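Long-range contacts in carbohydrate deacetylase (Enterococcus faecalis, PDB 2I5I), which probably removes acetyl groups from acetylated carbohydrates during oligosaccharide breakdown, as a magnesium-dependent homodimeric hydrolase of the YdjC family: residues Q71-L76 with A88-H93; R30-S35 with I253-Y258. All coordinates share one frame; numbering follows the deposited sequence.

Contact 1. Residues Q71-L76 with A88-H93; sequences QAKPIL and AGYFWH
Q71 meets Y90 through its backbone: its carbonyl carbon C lies 3.6 Å from Y90 CD2, at the edge of the phenol ring. The backbone N of Q71 donates weakly to a water that in turn donates to F91 O. At A72 the two chains are joined directly. F91 N donates to A72 O over 3.0 Å, with 162° at the hydrogen. The same oxygen accepts a CA-H...O contact from Y90. No strand forms around this pair; both segments belong to the long loop between strand 60-65 and helix 94-97, and the bond ties two arms of it together. The K73 chain, extended beyond CG, crosses the Y90 ring. With CG anti to the carbonyl carbon and beside the backbone N, CE comes over one face of that ring, 3.9 Å from its centroid and 22° off the normal, a CH-pi contact, while NZ reaches A88 O through a second water. K73 CG also packs on G89 O at 3.5 Å. Across F91 the work is done by P74, whose CD sits above the phenyl face, 4.1 Å from the centroid and only 9° off the normal, a second CH-pi contact. P74 CB approaches F91 CZ at 3.8 Å. The F91 side chain lies about 8 Å from that of H130, a predicted magnesium ligand, while P74 also packs against E109 of helix 103-117.

Contact 2. Residues R30-S35 with I253-Y258; sequences RGVVTS and ILLANY
In the parallel beta-sheet at the heart of this YdjC-type deacetylase, strand 6-11 pairs with both 35-38 and 254-256, and the contact sets the loop leading into strand 35-38 against strand 254-256. Residues 30-35 bring the chain from helix 18-29 into strand 35-38, and residues 253-258 carry the last strand. Backbone bonds from T34 and S35 to I9, and from L254 to K5, tie both segments to strand 6-11 and its approach. The direct polar link is a hydrogen bond from T34 OG1 to A256 O, 2.5 Å long, with the donor tilted 32° from the carbonyl plane; a weak hydrogen bond also links OG1 to I9 O of strand 6-11. Chi1 of 73° sets OG1 between the backbone N and the carbonyl carbon and leaves CG2 beside the N, where it packs on L255 CB at 3.7 Å. The T34 side chain thus meets the strand with both branches, one polar and one apolar. L255 CD1 extends the apolar contact to V32 CB, 3.9 Å away, and V32 also packs against helix 242-250. A256 packs on I115 of the third subunit. Two waters add indirect links between the segments. One donates to T34 O and accepts from N257 ND2, while N257 OD1 takes the backbone N of E259. The other donates to S35 OG over 2.6 Å and accepts from Y258 N at 2.9 Å.

Contact 1 and contact 2 lie on opposite sides of the chain's centre, with their centres 32 Å apart and nearest atoms about 20 Å apart. Along the sequence, both arms of contact 1 fall between the two segments of contact 2, which are 218 residues apart. Contact 2 therefore brings the first part of the chain against its last strand within the parallel sheet, whereas contact 1 closes a local loop that leaves the same sheet after strand 60-65. The assembly relates them again: I75 of segment 71-76 packs on L254 of the second subunit, a residue that in each chain belongs to segment 253-258 of contact 2.

Contact 1. Residues Q71-L76 with A88-H93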
loop_
_atom_site.group_PDB
_atom_site.type_symbol
_atom_site.label_atom_id
_atom_site.label_comp_id
_atom_site.label_asym_id
_atom_site.label_seq_id
_atom_site.Cartn_x
_atom_site.Cartn_y
_atom_site.Cartn_z
ATOM N N GLN A 71 16.082 -8.915 -29.813
ATOM C CA GLN A 71 14.683 -8.864 -30.173
ATOM C C GLN A 71 13.994 -7.601 -29.697
ATOM O O GLN A 71 12.774 -7.525 -29.535
ATOM C CB GLN A 71 13.970 -10.108 -29.630
ATOM C CG GLN A 71 14.395 -11.375 -30.393
ATOM C CD GLN A 71 13.836 -12.603 -29.684
ATOM O OE1 GLN A 71 14.607 -13.478 -29.269
ATOM N NE2 GLN A 71 12.530 -12.602 -29.518
ATOM N N ALA A 72 14.802 -6.559 -29.497
ATOM C CA ALA A 72 14.226 -5.278 -29.111
ATOM C C ALA A 72 14.673 -4.191 -30.091
ATOM O O ALA A 72 15.617 -4.379 -30.862
ATOM C CB ALA A 72 14.642 -4.918 -27.706
ATOM N N LYS A 73 13.968 -3.092 -30.034
ATOM C CA LYS A 73 14.209 -1.923 -30.859
ATOM C C LYS A 73 14.672 -0.773 -29.966
ATOM O O LYS A 73 14.371 -0.728 -28.779
ATOM C CB LYS A 73 12.939 -1.504 -31.582
ATOM C CG LYS A 73 12.276 -2.588 -32.416
ATOM C CD LYS A 73 11.104 -2.039 -33.212
ATOM C CE LYS A 73 10.860 -2.874 -34.452
ATOM N NZ LYS A 73 9.789 -2.331 -35.311
ATOM N N PRO A 74 15.381 0.196 -30.525
ATOM C CA PRO A 74 15.675 1.403 -29.746
ATOM C C PRO A 74 14.414 2.172 -29.398
ATOM O O PRO A 74 13.353 2.017 -29.999
ATOM C CB PRO A 74 16.545 2.242 -30.679
ATOM C CG PRO A 74 16.663 1.510 -31.961
ATOM C CD PRO A 74 15.934 0.211 -31.874
ATOM N N ILE A 75 14.562 3.060 -28.419
ATOM C CA ILE A 75 13.534 4.018 -28.039
ATOM C C ILE A 75 13.181 4.969 -29.172
ATOM O O ILE A 75 12.025 5.265 -29.496
ATOM C CB ILE A 75 14.012 4.822 -26.816
ATOM C CG1 ILE A 75 14.326 3.968 -25.564
ATOM C CG2 ILE A 75 13.024 5.900 -26.454
ATOM C CD1 ILE A 75 13.069 3.216 -25.145
ATOM N N LEU A 76 14.210 5.519 -29.840
ATOM C CA LEU A 76 13.997 6.475 -30.912
ATOM C C LEU A 76 13.629 5.777 -32.218
ATOM O O LEU A 76 14.078 4.659 -32.469
ATOM C CB LEU A 76 15.256 7.332 -31.109
ATOM C CG LEU A 76 15.649 8.212 -29.917
ATOM C CD1 LEU A 76 16.987 8.897 -30.158
ATOM C CD2 LEU A 76 14.557 9.236 -29.636
ATOM N N ALA A 88 15.152 -4.810 -40.018
ATOM C CA ALA A 88 13.770 -4.724 -39.527
ATOM C C ALA A 88 13.651 -3.777 -38.339
ATOM O O ALA A 88 12.582 -3.656 -37.726
ATOM C CB ALA A 88 13.226 -6.110 -39.186
ATOM N N GLY A 89 14.742 -3.085 -37.986
ATOM C CA GLY A 89 14.625 -2.047 -36.959
ATOM C C GLY A 89 15.035 -2.503 -35.572
ATOM O O GLY A 89 14.894 -1.732 -34.636
ATOM N N TYR A 90 15.545 -3.721 -35.427
ATOM C CA TYR A 90 15.992 -4.232 -34.142
ATOM C C TYR A 90 17.469 -3.929 -33.916
ATOM O O TYR A 90 18.224 -3.789 -34.878
ATOM C CB TYR A 90 15.748 -5.755 -34.054
ATOM C CG TYR A 90 14.253 -6.018 -34.160
ATOM C CD1 TYR A 90 13.638 -6.028 -35.401
ATOM C CD2 TYR A 90 13.479 -6.221 -33.021
ATOM C CE1 TYR A 90 12.286 -6.252 -35.540
ATOM C CE2 TYR A 90 12.122 -6.443 -33.152
ATOM C CZ TYR A 90 11.538 -6.459 -34.395
ATOM O OH TYR A 90 10.184 -6.677 -34.536
ATOM N N PHE A 91 17.897 -3.846 -32.664
ATOM C CA PHE A 91 19.303 -3.609 -32.374
ATOM C C PHE A 91 20.192 -4.661 -33.043
ATOM O O PHE A 91 19.822 -5.825 -33.037
ATOM C CB PHE A 91 19.578 -3.666 -30.871
ATOM C CG PHE A 91 19.125 -2.474 -30.058
ATOM C CD1 PHE A 91 19.696 -1.227 -30.236
ATOM C CD2 PHE A 91 18.128 -2.605 -29.098
ATOM C CE1 PHE A 91 19.319 -0.127 -29.481
ATOM C CE2 PHE A 91 17.751 -1.516 -28.339
ATOM C CZ PHE A 91 18.338 -0.280 -28.508
ATOM N N TRP A 92 21.335 -4.264 -33.575
ATOM C CA TRP A 92 22.390 -5.136 -34.054
ATOM C C TRP A 92 22.857 -6.114 -32.982
ATOM O O TRP A 92 22.897 -5.760 -31.800
ATOM C CB TRP A 92 23.605 -4.302 -34.482
ATOM C CG TRP A 92 23.478 -3.548 -35.760
ATOM C CD1 TRP A 92 23.559 -2.206 -35.980
ATOM C CD2 TRP A 92 23.240 -4.140 -37.048
ATOM N NE1 TRP A 92 23.384 -1.924 -37.317
ATOM C CE2 TRP A 92 23.185 -3.099 -37.993
ATOM C CE3 TRP A 92 23.066 -5.460 -37.459
ATOM C CZ2 TRP A 92 22.964 -3.341 -39.352
ATOM C CZ3 TRP A 92 22.846 -5.698 -38.802
ATOM C CH2 TRP A 92 22.798 -4.647 -39.725
ATOM N N HIS A 93 23.236 -7.327 -33.366
ATOM C CA HIS A 93 23.790 -8.328 -32.463
ATOM C C HIS A 93 25.127 -7.870 -31.900
ATOM O O HIS A 93 25.863 -7.171 -32.615
ATOM C CB HIS A 93 23.982 -9.664 -33.200
ATOM C CG HIS A 93 24.176 -10.835 -32.289
ATOM N ND1 HIS A 93 25.382 -11.454 -32.094
ATOM C CD2 HIS A 93 23.320 -11.534 -31.506
ATOM C CE1 HIS A 93 25.308 -12.455 -31.242
ATOM N NE2 HIS A 93 24.041 -12.525 -30.871
HETATM O O HOH W 1 18.444 -7.089 -31.069
HETATM O O HOH W 2 9.818 -4.370 -37.302
#

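Contact 2. Residues R30-S35 with I253-Y258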
loop_
_atom_site.group_PDB
_atom_site.type_symbol
_atom_site.label_atom_id
_atom_site.label_comp_id
_atom_site.label_asym_id
_atom_site.label_seq_id
_atom_site.Cartn_x
_atom_site.Cartn_y
_atom_site.Cartn_z
ATOM N N ARG A 30 15.818 -11.914 0.032
ATOM C CA ARG A 30 16.293 -13.073 0.752
ATOM C C ARG A 30 17.804 -13.253 0.691
ATOM O O ARG A 30 18.363 -14.184 1.257
ATOM C CB ARG A 30 15.651 -14.361 0.168
ATOM C CG ARG A 30 15.506 -15.439 1.242
ATOM C CD ARG A 30 15.077 -16.786 0.662
ATOM N NE ARG A 30 13.733 -16.670 0.107
ATOM C CZ ARG A 30 12.602 -16.681 0.799
ATOM N NH1 ARG A 30 12.584 -16.814 2.114
ATOM N NH2 ARG A 30 11.440 -16.561 0.163
ATOM N N GLY A 31 18.514 -12.393 -0.041
ATOM C CA GLY A 31 19.902 -12.661 -0.378
ATOM C C GLY A 31 20.754 -11.398 -0.321
ATOM O O GLY A 31 20.383 -10.433 0.333
ATOM N N VAL A 32 21.889 -11.390 -1.024
ATOM C CA VAL A 32 22.808 -10.257 -0.834
ATOM C C VAL A 32 22.833 -9.257 -1.978
ATOM O O VAL A 32 23.659 -8.327 -1.965
ATOM C CB VAL A 32 24.231 -10.803 -0.552
ATOM C CG1 VAL A 32 24.249 -11.536 0.787
ATOM C CG2 VAL A 32 24.709 -11.699 -1.674
ATOM N N VAL A 33 21.956 -9.351 -2.966
ATOM C CA VAL A 33 21.851 -8.364 -4.040
ATOM C C VAL A 33 21.395 -7.031 -3.456
ATOM O O VAL A 33 20.365 -6.933 -2.778
ATOM C CB VAL A 33 20.900 -8.798 -5.168
ATOM C CG1 VAL A 33 20.664 -7.661 -6.153
ATOM C CG2 VAL A 33 21.446 -10.041 -5.862
ATOM N N THR A 34 22.167 -5.967 -3.688
ATOM C CA THR A 34 21.821 -4.676 -3.095
ATOM C C THR A 34 21.345 -3.649 -4.099
ATOM O O THR A 34 20.830 -2.573 -3.736
ATOM C CB THR A 34 23.054 -4.067 -2.366
ATOM O OG1 THR A 34 23.934 -3.634 -3.413
ATOM C CG2 THR A 34 23.808 -5.079 -1.536
ATOM N N SER A 35 21.492 -3.961 -5.371
ATOM C CA SER A 35 21.212 -3.083 -6.487
ATOM C C SER A 35 20.831 -3.863 -7.732
ATOM O O SER A 35 21.168 -5.054 -7.826
ATOM C CB SER A 35 22.489 -2.269 -6.733
ATOM O OG SER A 35 22.351 -1.402 -7.838
ATOM N N ILE A 253 32.847 -6.978 5.308
ATOM C CA ILE A 253 32.481 -6.183 4.135
ATOM C C ILE A 253 31.098 -5.555 4.289
ATOM O O ILE A 253 30.168 -6.207 4.758
ATOM C CB ILE A 253 32.560 -7.037 2.851
ATOM C CG1 ILE A 253 33.982 -7.549 2.629
ATOM C CG2 ILE A 253 32.021 -6.308 1.634
ATOM C CD1 ILE A 253 34.184 -8.629 1.615
ATOM N N LEU A 254 31.012 -4.292 3.890
ATOM C CA LEU A 254 29.802 -3.488 3.933
ATOM C C LEU A 254 29.021 -3.642 2.635
ATOM O O LEU A 254 29.572 -3.351 1.568
ATOM C CB LEU A 254 30.060 -1.993 4.122
ATOM C CG LEU A 254 30.630 -1.515 5.456
ATOM C CD1 LEU A 254 30.839 -0.009 5.446
ATOM C CD2 LEU A 254 29.725 -1.972 6.592
ATOM N N LEU A 255 27.761 -4.089 2.707
ATOM C CA LEU A 255 27.022 -4.192 1.441
ATOM C C LEU A 255 26.364 -2.871 1.091
ATOM O O LEU A 255 25.498 -2.378 1.802
ATOM C CB LEU A 255 25.969 -5.306 1.504
ATOM C CG LEU A 255 26.494 -6.732 1.349
ATOM C CD1 LEU A 255 25.381 -7.752 1.613
ATOM C CD2 LEU A 255 27.089 -6.958 -0.040
ATOM N N ALA A 256 26.767 -2.313 -0.050
ATOM C CA ALA A 256 26.352 -0.986 -0.450
ATOM C C ALA A 256 25.691 -0.921 -1.809
ATOM O O ALA A 256 25.534 -1.904 -2.529
ATOM C CB ALA A 256 27.614 -0.108 -0.450
ATOM N N ASN A 257 25.318 0.297 -2.192
ATOM C CA ASN A 257 24.700 0.549 -3.491
ATOM C C ASN A 257 25.332 1.806 -4.081
ATOM O O ASN A 257 26.243 2.330 -3.423
ATOM C CB ASN A 257 23.181 0.664 -3.389
ATOM C CG ASN A 257 22.728 1.701 -2.384
ATOM O OD1 ASN A 257 23.245 2.823 -2.349
ATOM N ND2 ASN A 257 21.756 1.296 -1.573
ATOM N N TYR A 258 24.918 2.233 -5.262
ATOM C CA TYR A 258 25.560 3.400 -5.887
ATOM C C TYR A 258 25.204 4.714 -5.221
ATOM O O TYR A 258 25.701 5.769 -5.643
ATOM C CB TYR A 258 25.248 3.467 -7.389
ATOM C CG TYR A 258 26.187 2.699 -8.292
ATOM C CD1 TYR A 258 26.118 1.332 -8.467
ATOM C CD2 TYR A 258 27.186 3.355 -9.013
ATOM C CE1 TYR A 258 26.970 0.611 -9.289
ATOM C CE2 TYR A 258 28.037 2.656 -9.839
ATOM C CZ TYR A 258 27.952 1.295 -9.995
ATOM O OH TYR A 258 28.813 0.637 -10.831
HETATM O O HOH W 3 20.839 -1.501 -1.323
HETATM O O HOH W 4 22.769 0.886 -6.641
#